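Side-chain contacts in methyltransferase FkbM (Methylobacillus flagellatus KT, PDB 2PY6), which probably transfers a methyl group to a substrate, most likely with S-adenosylmethionine as the donor: residues E239-L244 with E253-I258; K229-G234 with D330-A335; I99-F104 with K126-Q131; D84-Y87 with L92-G95; Q179-D184 with Q188-V193. All coordinates share one frame; numbering follows the deposited sequence.

Contact 1 (E239-L244 with E253-I258)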
# COMPACT_ATOMS: atom_id res chain seq x y z
N GLU A 239 -16.69 -0.77 18.01
CA GLU A 239 -15.73 0.22 18.42
C GLU A 239 -16.02 0.78 19.78
O GLU A 239 -15.10 1.05 20.52
CB GLU A 239 -15.69 1.42 17.46
CG GLU A 239 -15.18 1.20 16.05
CD GLU A 239 -15.52 2.41 15.16
OE1 GLU A 239 -16.74 2.63 14.94
OE2 GLU A 239 -14.58 3.10 14.67
N SER A 240 -17.29 0.99 20.14
CA SER A 240 -17.57 1.54 21.48
C SER A 240 -17.21 0.53 22.58
O SER A 240 -16.89 0.93 23.68
CB SER A 240 -19.00 2.05 21.64
OG SER A 240 -19.43 2.74 20.50
N LEU A 241 -17.31 -0.76 22.29
CA LEU A 241 -16.93 -1.79 23.25
C LEU A 241 -15.42 -1.72 23.42
O LEU A 241 -14.89 -1.77 24.55
CB LEU A 241 -17.39 -3.19 22.81
CG LEU A 241 -16.68 -4.40 23.50
CD1 LEU A 241 -16.96 -4.49 24.99
CD2 LEU A 241 -17.03 -5.71 22.86
N ALA A 242 -14.71 -1.61 22.29
CA ALA A 242 -13.26 -1.47 22.35
C ALA A 242 -12.85 -0.24 23.12
O ALA A 242 -11.87 -0.29 23.87
CB ALA A 242 -12.67 -1.43 20.94
N GLY A 243 -13.60 0.86 22.98
CA GLY A 243 -13.26 2.10 23.69
C GLY A 243 -13.55 2.00 25.18
O GLY A 243 -12.77 2.50 25.99
N LEU A 244 -14.66 1.37 25.55
CA LEU A 244 -14.93 1.18 26.99
C LEU A 244 -13.82 0.30 27.59
O LEU A 244 -13.27 0.61 28.65
CB LEU A 244 -16.32 0.58 27.26
CG LEU A 244 -16.67 0.33 28.74
CD1 LEU A 244 -16.87 1.60 29.54
CD2 LEU A 244 -17.94 -0.50 28.92
N GLU A 253 -18.85 -3.96 34.50
CA GLU A 253 -19.82 -4.92 34.97
C GLU A 253 -20.67 -5.54 33.87
O GLU A 253 -20.96 -6.73 33.90
CB GLU A 253 -20.75 -4.29 36.02
CG GLU A 253 -20.12 -4.21 37.42
CD GLU A 253 -19.75 -5.59 37.96
OE1 GLU A 253 -20.61 -6.50 37.91
OE2 GLU A 253 -18.60 -5.74 38.43
N ARG A 254 -21.09 -4.74 32.90
CA ARG A 254 -21.98 -5.26 31.89
C ARG A 254 -21.98 -4.43 30.64
O ARG A 254 -21.81 -3.21 30.70
CB ARG A 254 -23.39 -5.26 32.48
CG ARG A 254 -24.43 -6.13 31.83
CD ARG A 254 -24.18 -7.62 31.89
NE ARG A 254 -25.35 -8.34 31.37
CZ ARG A 254 -25.70 -8.43 30.09
NH1 ARG A 254 -24.96 -7.89 29.11
NH2 ARG A 254 -26.80 -9.09 29.77
N VAL A 255 -22.13 -5.09 29.49
CA VAL A 255 -22.36 -4.37 28.25
C VAL A 255 -23.49 -5.02 27.47
O VAL A 255 -23.44 -6.19 27.18
CB VAL A 255 -21.09 -4.26 27.37
CG1 VAL A 255 -21.43 -3.59 26.04
CG2 VAL A 255 -19.99 -3.47 28.11
N TRP A 256 -24.52 -4.24 27.16
CA TRP A 256 -25.60 -4.68 26.28
C TRP A 256 -25.42 -3.98 24.95
O TRP A 256 -25.61 -2.78 24.84
CB TRP A 256 -26.95 -4.27 26.81
CG TRP A 256 -27.31 -4.78 28.14
CD1 TRP A 256 -27.92 -5.97 28.43
CD2 TRP A 256 -27.16 -4.09 29.39
NE1 TRP A 256 -28.14 -6.06 29.77
CE2 TRP A 256 -27.71 -4.91 30.39
CE3 TRP A 256 -26.64 -2.83 29.74
CZ2 TRP A 256 -27.74 -4.54 31.74
CZ3 TRP A 256 -26.67 -2.46 31.07
CH2 TRP A 256 -27.19 -3.33 32.06
N MSE A 257 -25.02 -4.74 23.94
CA MSE A 257 -24.83 -4.22 22.60
C MSE A 257 -26.09 -4.44 21.75
O MSE A 257 -26.52 -5.58 21.56
CB MSE A 257 -23.62 -4.90 21.94
CG MSE A 257 -22.31 -4.72 22.67
SE MSE A 257 -20.79 -5.41 21.69
CE MSE A 257 -20.41 -4.31 20.74
N ILE A 258 -26.64 -3.34 21.20
CA ILE A 258 -27.88 -3.35 20.40
C ILE A 258 -27.58 -2.92 18.98
O ILE A 258 -27.13 -1.79 18.76
CB ILE A 258 -28.95 -2.39 21.00
CG1 ILE A 258 -29.13 -2.68 22.52
CG2 ILE A 258 -30.29 -2.51 20.26
CD1 ILE A 258 -30.03 -1.68 23.19
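Leu241 and Leu244 each swing CG anti to the backbone N (chi1 179° for Leu244), which sends both isobutyl groups off helix 239-248 toward strand 254-258. From the strand, Val255 places CG1 anti to its own N and thereby leaves CG2, set beside that N, as the branch that meets the helix. Selenomethionine Met257 runs straight through chi2 and then bends at chi3 (84°), bringing its terminal methyl across the base of Leu241. The result is two different kinds of meeting. Leu244 and Val255 approach tip to tip, Leu244 CD2 lying 3.7 Å from Val255 CG2. Leu241 and Met257 instead cross at about a right angle: Met257 CE rests 3.8 Å from Leu241 CB, while the selenium, Met257 SE, is 3.9 Å from Leu241 CD2. The other Leu241 methyl, CD1, is only loosely associated with Val255 CG2 at 4.5 Å. No hydrogen bond joins the two segments, so apolar packing of four buried side chains makes the contact. The segment axes approach to 10.4 Å and run nearly antiparallel, at 164°, as expected where a helix returns the chain between two parallel strands in a beta-alpha-beta crossover. This unit comprises strand 229-233, helix 239-248 and strand 254-258. Its hydrophobic layer continues on both flanks: Leu244 also rests on Met230 of strand 229-233, whereas Leu241 and Met257 share Ile284 of strand 284-287 and reach Val271 and Leu268, respectively, on the adjacent helix 262-274.

Contact 2 (K229-G234 with D330-A335)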
# COMPACT_ATOMS: atom_id res chain seq x y z
N LYS A 229 -21.96 -0.22 33.48
CA LYS A 229 -22.97 -1.03 32.83
C LYS A 229 -23.43 -0.18 31.66
O LYS A 229 -24.17 0.81 31.83
CB LYS A 229 -24.11 -1.42 33.79
CG LYS A 229 -23.66 -2.32 34.99
CD LYS A 229 -24.73 -2.41 36.10
CE LYS A 229 -24.35 -3.40 37.22
NZ LYS A 229 -25.27 -3.42 38.44
N MSE A 230 -22.91 -0.53 30.48
CA MSE A 230 -23.14 0.23 29.25
C MSE A 230 -24.15 -0.34 28.26
O MSE A 230 -24.05 -1.52 27.87
CB MSE A 230 -21.79 0.38 28.50
CG MSE A 230 -21.91 1.18 27.28
SE MSE A 230 -20.35 1.62 26.26
CE MSE A 230 -19.70 0.02 25.79
N VAL A 231 -25.10 0.50 27.85
CA VAL A 231 -26.00 0.19 26.75
C VAL A 231 -25.30 0.82 25.53
O VAL A 231 -25.12 2.05 25.43
CB VAL A 231 -27.44 0.74 26.95
CG1 VAL A 231 -28.33 0.42 25.75
CG2 VAL A 231 -28.05 0.19 28.23
N ASP A 232 -24.86 -0.06 24.64
CA ASP A 232 -24.18 0.34 23.40
C ASP A 232 -25.25 0.26 22.31
O ASP A 232 -25.44 -0.77 21.64
CB ASP A 232 -23.00 -0.57 23.18
CG ASP A 232 -22.25 -0.28 21.91
OD1 ASP A 232 -22.65 0.62 21.15
OD2 ASP A 232 -21.26 -1.00 21.68
N CYS A 233 -25.95 1.37 22.13
CA CYS A 233 -27.07 1.45 21.22
C CYS A 233 -26.56 1.92 19.86
O CYS A 233 -26.09 3.06 19.72
CB CYS A 233 -28.14 2.37 21.85
SG CYS A 233 -29.68 2.40 21.02
N GLY A 234 -26.65 1.02 18.87
CA GLY A 234 -26.09 1.20 17.53
C GLY A 234 -24.63 0.73 17.62
O GLY A 234 -23.71 1.49 17.35
N ASP A 330 -36.80 -2.75 28.00
CA ASP A 330 -37.16 -4.21 27.92
C ASP A 330 -35.96 -5.09 27.52
O ASP A 330 -35.86 -6.23 27.93
CB ASP A 330 -38.35 -4.47 26.99
CG ASP A 330 -38.93 -5.88 27.16
OD1 ASP A 330 -39.22 -6.28 28.31
OD2 ASP A 330 -39.12 -6.57 26.15
N ILE A 331 -35.04 -4.55 26.73
CA ILE A 331 -33.85 -5.30 26.26
C ILE A 331 -32.89 -5.62 27.39
O ILE A 331 -32.37 -6.75 27.49
CB ILE A 331 -33.09 -4.50 25.14
CG1 ILE A 331 -33.96 -4.35 23.88
CG2 ILE A 331 -31.75 -5.17 24.78
CD1 ILE A 331 -33.46 -3.29 22.86
N ILE A 332 -32.61 -4.62 28.22
CA ILE A 332 -31.68 -4.75 29.35
C ILE A 332 -32.35 -5.35 30.57
O ILE A 332 -33.58 -5.39 30.64
CB ILE A 332 -30.99 -3.38 29.70
CG1 ILE A 332 -31.94 -2.35 30.32
CG2 ILE A 332 -30.29 -2.80 28.46
CD1 ILE A 332 -31.29 -0.98 30.51
N ASP A 333 -31.52 -5.83 31.51
CA ASP A 333 -32.02 -6.50 32.71
C ASP A 333 -31.40 -5.94 33.98
O ASP A 333 -31.38 -6.62 34.99
CB ASP A 333 -31.77 -8.01 32.62
CG ASP A 333 -30.29 -8.35 32.39
OD1 ASP A 333 -29.43 -7.43 32.28
OD2 ASP A 333 -29.99 -9.55 32.34
N ASP A 334 -30.92 -4.71 33.93
CA ASP A 334 -30.29 -4.08 35.06
C ASP A 334 -30.25 -2.59 34.78
O ASP A 334 -30.46 -2.14 33.64
CB ASP A 334 -28.89 -4.64 35.28
CG ASP A 334 -28.34 -4.39 36.70
OD1 ASP A 334 -29.04 -3.77 37.53
OD2 ASP A 334 -27.21 -4.81 36.98
N ALA A 335 -30.01 -1.83 35.83
CA ALA A 335 -29.87 -0.41 35.78
C ALA A 335 -28.52 -0.05 35.14
O ALA A 335 -27.44 -0.51 35.62
CB ALA A 335 -29.99 0.15 37.19
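Lys229 NZ donates to Asp334 OD2 at 2.8 Å, a salt bridge in which the ammonium meets the oxygen on its syn side, 33° out of the carboxylate plane. The second oxygen is used too: Ala335 N binds Asp334 OD1 at 2.8 Å, from above that plane (41° out of it), so the carboxylate is held at both oxygens. The lysine reaches this position with its chain extended beyond CG, and on the way its CD passes 3.3 Å from Ala335 O. With an alanine in place of Asp334, the Lys229 ammonium would probably lose its charged mate and the Ala335 N-H its side-chain acceptor. Further along the strand the contact turns apolar. Val231 and Ile332 cross at about a right angle, with Val231 CG2 3.7 Å from Ile332 CG2 and a looser 4.1 Å from Ile332 CD1. Ile332, where the chain leaves helix 328-331, offers CG2 because that branch stands anti to its carbonyl carbon. Trp256 of the neighbouring strand packs against both Val231 and Ile332, closing the apolar end. Strand 229-233 lies inside the parallel part of the sheet and runs into Gly234, the start of a glycine-containing turn before helix 239-248; this first strand and turn are characteristic of the Rossmann-like methyltransferase fold, whose relatives bind S-adenosylmethionine there.

Contact 3 (I99-F104 with K126-Q131)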
# COMPACT_ATOMS: atom_id res chain seq x y z
N ILE A 99 -10.61 14.07 -16.47
CA ILE A 99 -9.57 14.92 -17.04
C ILE A 99 -8.49 15.28 -16.01
O ILE A 99 -8.65 15.05 -14.82
CB ILE A 99 -10.16 16.21 -17.64
CG1 ILE A 99 -10.80 17.10 -16.57
CG2 ILE A 99 -11.16 15.86 -18.79
CD1 ILE A 99 -11.29 18.46 -17.08
N SER A 100 -7.36 15.79 -16.50
CA SER A 100 -6.26 16.21 -15.65
C SER A 100 -6.54 17.62 -15.12
O SER A 100 -7.37 18.34 -15.66
CB SER A 100 -4.94 16.23 -16.45
OG SER A 100 -4.93 17.31 -17.38
N THR A 101 -5.85 18.02 -14.07
CA THR A 101 -6.01 19.35 -13.55
C THR A 101 -5.57 20.38 -14.59
O THR A 101 -6.18 21.46 -14.67
CB THR A 101 -5.19 19.58 -12.27
OG1 THR A 101 -5.48 18.55 -11.33
CG2 THR A 101 -5.51 20.96 -11.66
N ASP A 102 -4.50 20.08 -15.35
CA ASP A 102 -4.06 20.96 -16.43
C ASP A 102 -5.14 21.15 -17.51
O ASP A 102 -5.29 22.24 -18.03
CB ASP A 102 -2.75 20.48 -17.10
CG ASP A 102 -1.50 20.80 -16.27
OD1 ASP A 102 -1.55 21.62 -15.31
OD2 ASP A 102 -0.44 20.21 -16.59
N ARG A 103 -5.89 20.10 -17.83
CA ARG A 103 -6.98 20.22 -18.80
C ARG A 103 -8.12 21.12 -18.28
O ARG A 103 -8.71 21.91 -19.03
CB ARG A 103 -7.48 18.82 -19.16
CG ARG A 103 -8.63 18.74 -20.17
CD ARG A 103 -8.37 19.49 -21.46
NE ARG A 103 -9.47 19.29 -22.43
CZ ARG A 103 -9.89 20.17 -23.35
NH1 ARG A 103 -9.37 21.40 -23.44
NH2 ARG A 103 -10.89 19.83 -24.17
N PHE A 104 -8.39 21.02 -16.99
CA PHE A 104 -9.39 21.81 -16.32
C PHE A 104 -9.05 23.30 -16.33
O PHE A 104 -9.88 24.12 -16.68
CB PHE A 104 -9.57 21.29 -14.88
CG PHE A 104 -10.12 22.30 -13.90
CD1 PHE A 104 -11.37 22.87 -14.09
CD2 PHE A 104 -9.43 22.59 -12.73
CE1 PHE A 104 -11.88 23.76 -13.18
CE2 PHE A 104 -9.94 23.48 -11.82
CZ PHE A 104 -11.17 24.07 -12.05
N LYS A 126 -8.31 19.18 -0.64
CA LYS A 126 -9.17 20.38 -0.65
C LYS A 126 -8.38 21.65 -0.88
O LYS A 126 -8.73 22.43 -1.77
CB LYS A 126 -10.01 20.50 0.62
CG LYS A 126 -10.88 21.76 0.60
CD LYS A 126 -11.94 21.78 1.66
CE LYS A 126 -12.66 23.15 1.69
NZ LYS A 126 -13.21 23.71 0.41
N ARG A 127 -7.34 21.87 -0.07
CA ARG A 127 -6.48 23.06 -0.20
C ARG A 127 -5.80 23.14 -1.56
O ARG A 127 -5.57 24.20 -2.08
CB ARG A 127 -5.38 23.05 0.88
CG ARG A 127 -5.89 23.25 2.29
CD ARG A 127 -4.77 23.04 3.30
NE ARG A 127 -5.22 23.48 4.60
CZ ARG A 127 -4.52 23.40 5.72
NH1 ARG A 127 -3.34 22.84 5.75
NH2 ARG A 127 -5.06 23.86 6.84
N PHE A 128 -5.42 21.98 -2.10
CA PHE A 128 -4.82 21.93 -3.41
C PHE A 128 -5.80 22.52 -4.45
O PHE A 128 -5.53 23.52 -5.09
CB PHE A 128 -4.43 20.48 -3.78
CG PHE A 128 -4.09 20.33 -5.22
CD1 PHE A 128 -2.90 20.87 -5.71
CD2 PHE A 128 -5.00 19.74 -6.11
CE1 PHE A 128 -2.60 20.78 -7.06
CE2 PHE A 128 -4.71 19.65 -7.44
CZ PHE A 128 -3.52 20.17 -7.93
N PHE A 129 -6.96 21.91 -4.59
CA PHE A 129 -7.94 22.40 -5.55
C PHE A 129 -8.46 23.83 -5.32
O PHE A 129 -8.79 24.53 -6.27
CB PHE A 129 -9.11 21.44 -5.62
CG PHE A 129 -8.84 20.19 -6.41
CD1 PHE A 129 -8.38 20.26 -7.73
CD2 PHE A 129 -9.15 18.96 -5.89
CE1 PHE A 129 -8.20 19.11 -8.48
CE2 PHE A 129 -8.96 17.81 -6.63
CZ PHE A 129 -8.48 17.89 -7.93
N ASP A 130 -8.61 24.22 -4.06
CA ASP A 130 -9.02 25.57 -3.74
C ASP A 130 -7.98 26.55 -4.20
O ASP A 130 -8.34 27.56 -4.77
CB ASP A 130 -9.32 25.76 -2.24
CG ASP A 130 -10.71 25.24 -1.84
OD1 ASP A 130 -11.56 25.07 -2.75
OD2 ASP A 130 -10.93 24.97 -0.64
N GLN A 131 -6.70 26.26 -3.99
CA GLN A 131 -5.68 27.17 -4.47
C GLN A 131 -5.59 27.14 -5.99
O GLN A 131 -5.41 28.16 -6.58
CB GLN A 131 -4.32 26.94 -3.80
CG GLN A 131 -3.28 28.00 -4.18
CD GLN A 131 -3.73 29.44 -3.91
OE1 GLN A 131 -4.12 29.79 -2.79
NE2 GLN A 131 -3.66 30.29 -4.95
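Two helices of an alpha/beta domain built on a largely parallel sheet meet here, Thr101 in the first turn of helix 101-109 facing Phe128 and Phe129 of helix 123-135. The threonine hydroxyl does the touching. Thr101 OG1 lies at the edge of the Phe128 ring, near its plane, 4.1 Å from Phe128 CE2, and obliquely to the Phe129 ring, 4.0 Å from Phe129 CE1. Its orientation follows from OG1 standing beside the backbone N (chi1 -52°), and its strong polar partner is Asp84 OD2, to which it hydrogen-bonds. The two rings also meet each other: Phe128 CD2 sits 3.8 Å above one face of the Phe129 ring, offset toward the rim. Ser100 supplies the N-cap, its OG accepting from Arg103 N at 3.0 Å. In the second subunit, Asp102 bonds to this same Ser100 OG, and His88 meets Phe128 edge-to-face, placing the contact beside an interface. Within the chain, Thr101 packs on Ile132 of helix 123-135 and on Val82 of strand 77-82, and Phe129 rests on Leu58 of the central strand 54-58.

Contact 4 (D84-Y87 with L92-G95)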
# COMPACT_ATOMS: atom_id res chain seq x y z
N ASP A 84 -6.09 13.54 -11.63
CA ASP A 84 -4.75 13.35 -12.24
C ASP A 84 -4.22 11.91 -12.16
O ASP A 84 -3.30 11.56 -12.89
CB ASP A 84 -3.72 14.29 -11.59
CG ASP A 84 -3.95 15.75 -11.92
OD1 ASP A 84 -4.22 16.05 -13.10
OD2 ASP A 84 -3.83 16.61 -11.01
N PHE A 85 -4.80 11.10 -11.27
CA PHE A 85 -4.39 9.72 -11.08
C PHE A 85 -5.24 8.76 -11.89
O PHE A 85 -4.98 7.58 -11.87
CB PHE A 85 -4.51 9.38 -9.60
CG PHE A 85 -3.82 10.39 -8.70
CD1 PHE A 85 -2.47 10.31 -8.53
CD2 PHE A 85 -4.52 11.39 -8.06
CE1 PHE A 85 -1.79 11.19 -7.74
CE2 PHE A 85 -3.85 12.31 -7.27
CZ PHE A 85 -2.47 12.19 -7.10
N ARG A 86 -6.25 9.27 -12.61
CA ARG A 86 -7.16 8.42 -13.40
C ARG A 86 -7.49 8.89 -14.83
O ARG A 86 -8.20 8.18 -15.55
CB ARG A 86 -8.51 8.33 -12.65
CG ARG A 86 -8.46 7.59 -11.35
CD ARG A 86 -9.84 7.58 -10.69
NE ARG A 86 -10.80 6.77 -11.43
CZ ARG A 86 -12.09 6.68 -11.15
NH1 ARG A 86 -12.63 7.35 -10.16
NH2 ARG A 86 -12.84 5.92 -11.91
N TYR A 87 -6.98 10.04 -15.26
CA TYR A 87 -7.45 10.61 -16.53
C TYR A 87 -7.08 9.90 -17.82
O TYR A 87 -7.56 10.30 -18.87
CB TYR A 87 -7.14 12.10 -16.64
CG TYR A 87 -5.74 12.49 -17.00
CD1 TYR A 87 -4.75 12.56 -16.04
CD2 TYR A 87 -5.44 12.93 -18.28
CE1 TYR A 87 -3.49 12.98 -16.35
CE2 TYR A 87 -4.18 13.35 -18.60
CZ TYR A 87 -3.21 13.38 -17.61
OH TYR A 87 -1.95 13.80 -17.91
N LEU A 92 -15.23 6.54 -16.88
CA LEU A 92 -16.09 7.70 -16.72
C LEU A 92 -16.44 7.83 -15.24
O LEU A 92 -16.40 6.85 -14.50
CB LEU A 92 -17.35 7.56 -17.58
CG LEU A 92 -17.12 7.40 -19.10
CD1 LEU A 92 -18.44 7.23 -19.82
CD2 LEU A 92 -16.34 8.57 -19.72
N TYR A 93 -16.74 9.04 -14.80
CA TYR A 93 -17.16 9.27 -13.43
C TYR A 93 -18.63 9.72 -13.50
O TYR A 93 -18.91 10.87 -13.81
CB TYR A 93 -16.27 10.30 -12.76
CG TYR A 93 -16.61 10.53 -11.30
CD1 TYR A 93 -16.30 9.59 -10.34
CD2 TYR A 93 -17.23 11.70 -10.88
CE1 TYR A 93 -16.60 9.80 -8.99
CE2 TYR A 93 -17.54 11.92 -9.53
CZ TYR A 93 -17.21 10.97 -8.59
OH TYR A 93 -17.52 11.18 -7.24
N TYR A 94 -19.55 8.79 -13.23
CA TYR A 94 -21.01 9.02 -13.37
C TYR A 94 -21.30 9.55 -14.79
O TYR A 94 -21.97 10.56 -14.96
CB TYR A 94 -21.58 9.93 -12.26
CG TYR A 94 -21.49 9.26 -10.92
CD1 TYR A 94 -22.40 8.26 -10.54
CD2 TYR A 94 -20.46 9.57 -10.03
CE1 TYR A 94 -22.30 7.61 -9.31
CE2 TYR A 94 -20.35 8.93 -8.79
CZ TYR A 94 -21.26 7.95 -8.44
OH TYR A 94 -21.13 7.31 -7.24
N GLY A 95 -20.73 8.86 -15.78
CA GLY A 95 -20.88 9.24 -17.18
C GLY A 95 -20.00 10.38 -17.64
O GLY A 95 -19.99 10.72 -18.81
O HOH W 1 -15.67 6.12 -12.01
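Arg86 lies in an irregular loop, facing the extended residues Leu92 and Tyr93, after which the backbone reverses through positive phi at Tyr94 (53°) and Gly95 (79°). These values are close to a type I' turn and close a beta hairpin between the short, weakly bonded strand 92-93 and strand 96-99, at the edge of the mixed sheet. Arg86 approaches the hairpin with its side chain bent at chi3 (68°). Its guanidinium comes no nearer than 4.3 Å to the tyrosine, between Arg86 NH1 and Tyr93 CD1; the two planes stand almost perpendicular and the approach is oblique, so there is no stacking. The closer partners of its nitrogens lie outside the segments: NH2 forms a salt bridge with Glu91 OE1, and NH1 makes a weak hydrogen bond to Thr60 OG1. Ile98 of strand 96-99 touches both Arg86 and Tyr93. Tyr93 is also covered by the next residue, in the turn: Tyr94 presents an edge to it, Tyr94 CD2 standing 3.7 Å above one face of the Tyr93 ring and over its centre. In the same loop as Arg86, Tyr87 OH bonds to Asp84 OD1 of the second subunit, so the region also serves an interface. Direct contact with the Leu92 carbonyl is remote, and one water spans the gap: it accepts from Arg86 NH2 at 2.8 Å and donates to Leu92 O at 2.7 Å.

Contact 5 (Q179-D184 with Q188-V193)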
# COMPACT_ATOMS: atom_id res chain seq x y z
N GLN A 179 -27.54 28.66 26.64
CA GLN A 179 -27.60 29.06 28.05
C GLN A 179 -27.67 27.86 29.00
O GLN A 179 -27.26 27.96 30.14
CB GLN A 179 -28.83 29.97 28.31
CG GLN A 179 -28.88 31.26 27.49
CD GLN A 179 -30.29 31.88 27.43
OE1 GLN A 179 -31.16 31.55 28.27
NE2 GLN A 179 -30.52 32.75 26.45
N ARG A 180 -28.17 26.72 28.53
CA ARG A 180 -28.31 25.52 29.36
C ARG A 180 -27.03 24.65 29.44
O ARG A 180 -26.90 23.81 30.33
CB ARG A 180 -29.50 24.70 28.82
CG ARG A 180 -30.01 23.52 29.68
CD ARG A 180 -30.30 23.89 31.15
NE ARG A 180 -30.89 22.80 31.95
CZ ARG A 180 -30.20 21.77 32.46
NH1 ARG A 180 -28.88 21.66 32.26
NH2 ARG A 180 -30.84 20.84 33.18
N LEU A 181 -26.13 24.83 28.49
CA LEU A 181 -24.90 24.05 28.44
C LEU A 181 -24.01 24.45 29.63
O LEU A 181 -23.89 25.64 29.97
CB LEU A 181 -24.22 24.25 27.08
CG LEU A 181 -24.96 23.71 25.84
CD1 LEU A 181 -24.32 24.16 24.52
CD2 LEU A 181 -25.02 22.18 25.86
N ALA A 182 -23.39 23.44 30.26
CA ALA A 182 -22.62 23.67 31.50
C ALA A 182 -21.24 24.34 31.36
O ALA A 182 -20.73 24.92 32.32
CB ALA A 182 -22.48 22.36 32.24
N ASP A 183 -20.63 24.27 30.19
CA ASP A 183 -19.28 24.76 30.01
C ASP A 183 -19.16 25.61 28.73
O ASP A 183 -19.93 25.45 27.77
CB ASP A 183 -18.29 23.57 30.01
CG ASP A 183 -18.46 22.65 28.81
OD1 ASP A 183 -19.54 22.02 28.65
OD2 ASP A 183 -17.51 22.58 28.01
N ASP A 184 -18.22 26.55 28.75
CA ASP A 184 -17.99 27.45 27.64
C ASP A 184 -17.61 26.77 26.35
O ASP A 184 -18.01 27.21 25.27
CB ASP A 184 -16.92 28.48 28.01
CG ASP A 184 -17.33 29.39 29.18
OD1 ASP A 184 -18.48 29.85 29.25
OD2 ASP A 184 -16.46 29.71 30.02
N GLN A 188 -19.23 27.21 22.69
CA GLN A 188 -18.49 27.51 21.46
C GLN A 188 -18.77 26.44 20.38
O GLN A 188 -18.98 26.74 19.19
CB GLN A 188 -17.00 27.64 21.74
CG GLN A 188 -16.24 28.40 20.61
CD GLN A 188 -14.73 28.23 20.72
OE1 GLN A 188 -14.23 27.19 21.20
NE2 GLN A 188 -14.00 29.25 20.29
N THR A 189 -18.78 25.18 20.80
CA THR A 189 -19.06 24.08 19.88
C THR A 189 -20.45 24.23 19.28
O THR A 189 -20.60 24.10 18.05
CB THR A 189 -18.90 22.75 20.59
OG1 THR A 189 -17.54 22.61 21.03
CG2 THR A 189 -19.29 21.60 19.68
N LEU A 190 -21.46 24.50 20.11
CA LEU A 190 -22.81 24.67 19.59
C LEU A 190 -22.85 25.71 18.49
O LEU A 190 -23.34 25.46 17.40
CB LEU A 190 -23.82 25.07 20.68
CG LEU A 190 -25.25 25.35 20.19
CD1 LEU A 190 -25.86 24.05 19.59
CD2 LEU A 190 -26.16 25.92 21.25
N TYR A 191 -22.35 26.91 18.81
CA TYR A 191 -22.36 28.00 17.85
C TYR A 191 -21.54 27.72 16.59
O TYR A 191 -21.97 28.09 15.50
CB TYR A 191 -21.96 29.31 18.49
CG TYR A 191 -23.03 29.89 19.43
CD1 TYR A 191 -24.32 30.13 18.99
CD2 TYR A 191 -22.71 30.24 20.73
CE1 TYR A 191 -25.28 30.66 19.83
CE2 TYR A 191 -23.66 30.76 21.57
CZ TYR A 191 -24.94 30.99 21.13
OH TYR A 191 -25.88 31.53 21.99
N ALA A 192 -20.44 26.98 16.72
CA ALA A 192 -19.60 26.59 15.58
C ALA A 192 -20.39 25.66 14.62
O ALA A 192 -20.39 25.85 13.40
CB ALA A 192 -18.30 25.94 16.07
N VAL A 193 -21.11 24.70 15.17
CA VAL A 193 -21.92 23.79 14.33
C VAL A 193 -23.06 24.52 13.59
O VAL A 193 -23.31 24.27 12.43
CB VAL A 193 -22.49 22.65 15.19
CG1 VAL A 193 -23.56 21.81 14.40
CG2 VAL A 193 -21.35 21.79 15.71
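Leu181 and Leu190 form the close-packed half of this contact, their side chains crossing at about a right angle. Leu181 CD1 is the touching branch: it lies 4.0 Å from Leu190 CB and 4.1 Å from Leu190 CD2. Leu190 presents that flank because its CG is anti to the backbone N (chi1 177°), carrying the isobutyl group toward the end of the preceding helix. Both residues are buried. Strand 392-396 lines the pair, with Ile392 against Leu181 and Leu394 against Leu190, and Leu177 and Ala178 of helix 171-180 pack on Leu190 as well. A short turn links two consecutive helices here: Leu181 is the first residue to leave helical geometry after helix 171-180, and Asp183 is the N-cap of helix 184-199. The Asp183 carboxylate is doubly engaged outside the segments, OD1 with Ser186 OG and OD2 in a salt bridge with Arg395. The new helix then declares itself in the first of its backbone bonds described here, Gln188 N to Asp184 O at 2.9 Å. Gln188 CB still comes to 3.7 Å from Asp184 O, but the glutamine chain, extended beyond CG, leaves Asp184 for Val208 and for two carbonyls that its NE2 bonds, Pro16 O and Gly220 O of the third subunit. The loose side is that of Asp184, which is exposed and whose carboxylate leads away from Gln188. There OD2 comes close to OD2 of Asp184 in the third subunit, a like-charged meeting that would probably raise the pKa of one of the two groups.

Overall arrangement
The five contacts fall into two close pairs and one separate contact. Contacts 1 and 2, centres about 10 Å apart, share one sheet: strands 254-258 and 229-233 are neighbours, and Trp256 N lies 2.8 Å from Met230 O. Contact 1 is nested within the chain loop closed by contact 2, and both lie near the turn that, as in related methyltransferases, probably borders the methyl-donor site. Contacts 3 and 4, about 13 Å apart between centres, are coupled by Thr101 OG1 and Asp84 OD2 at 2.6 Å, and both touch the second subunit. Their centres lie more than 40 Å from those of the first pair. Contact 5 is about 28 Å from contact 1, centre to centre, and, like contact 3, touches the third subunit.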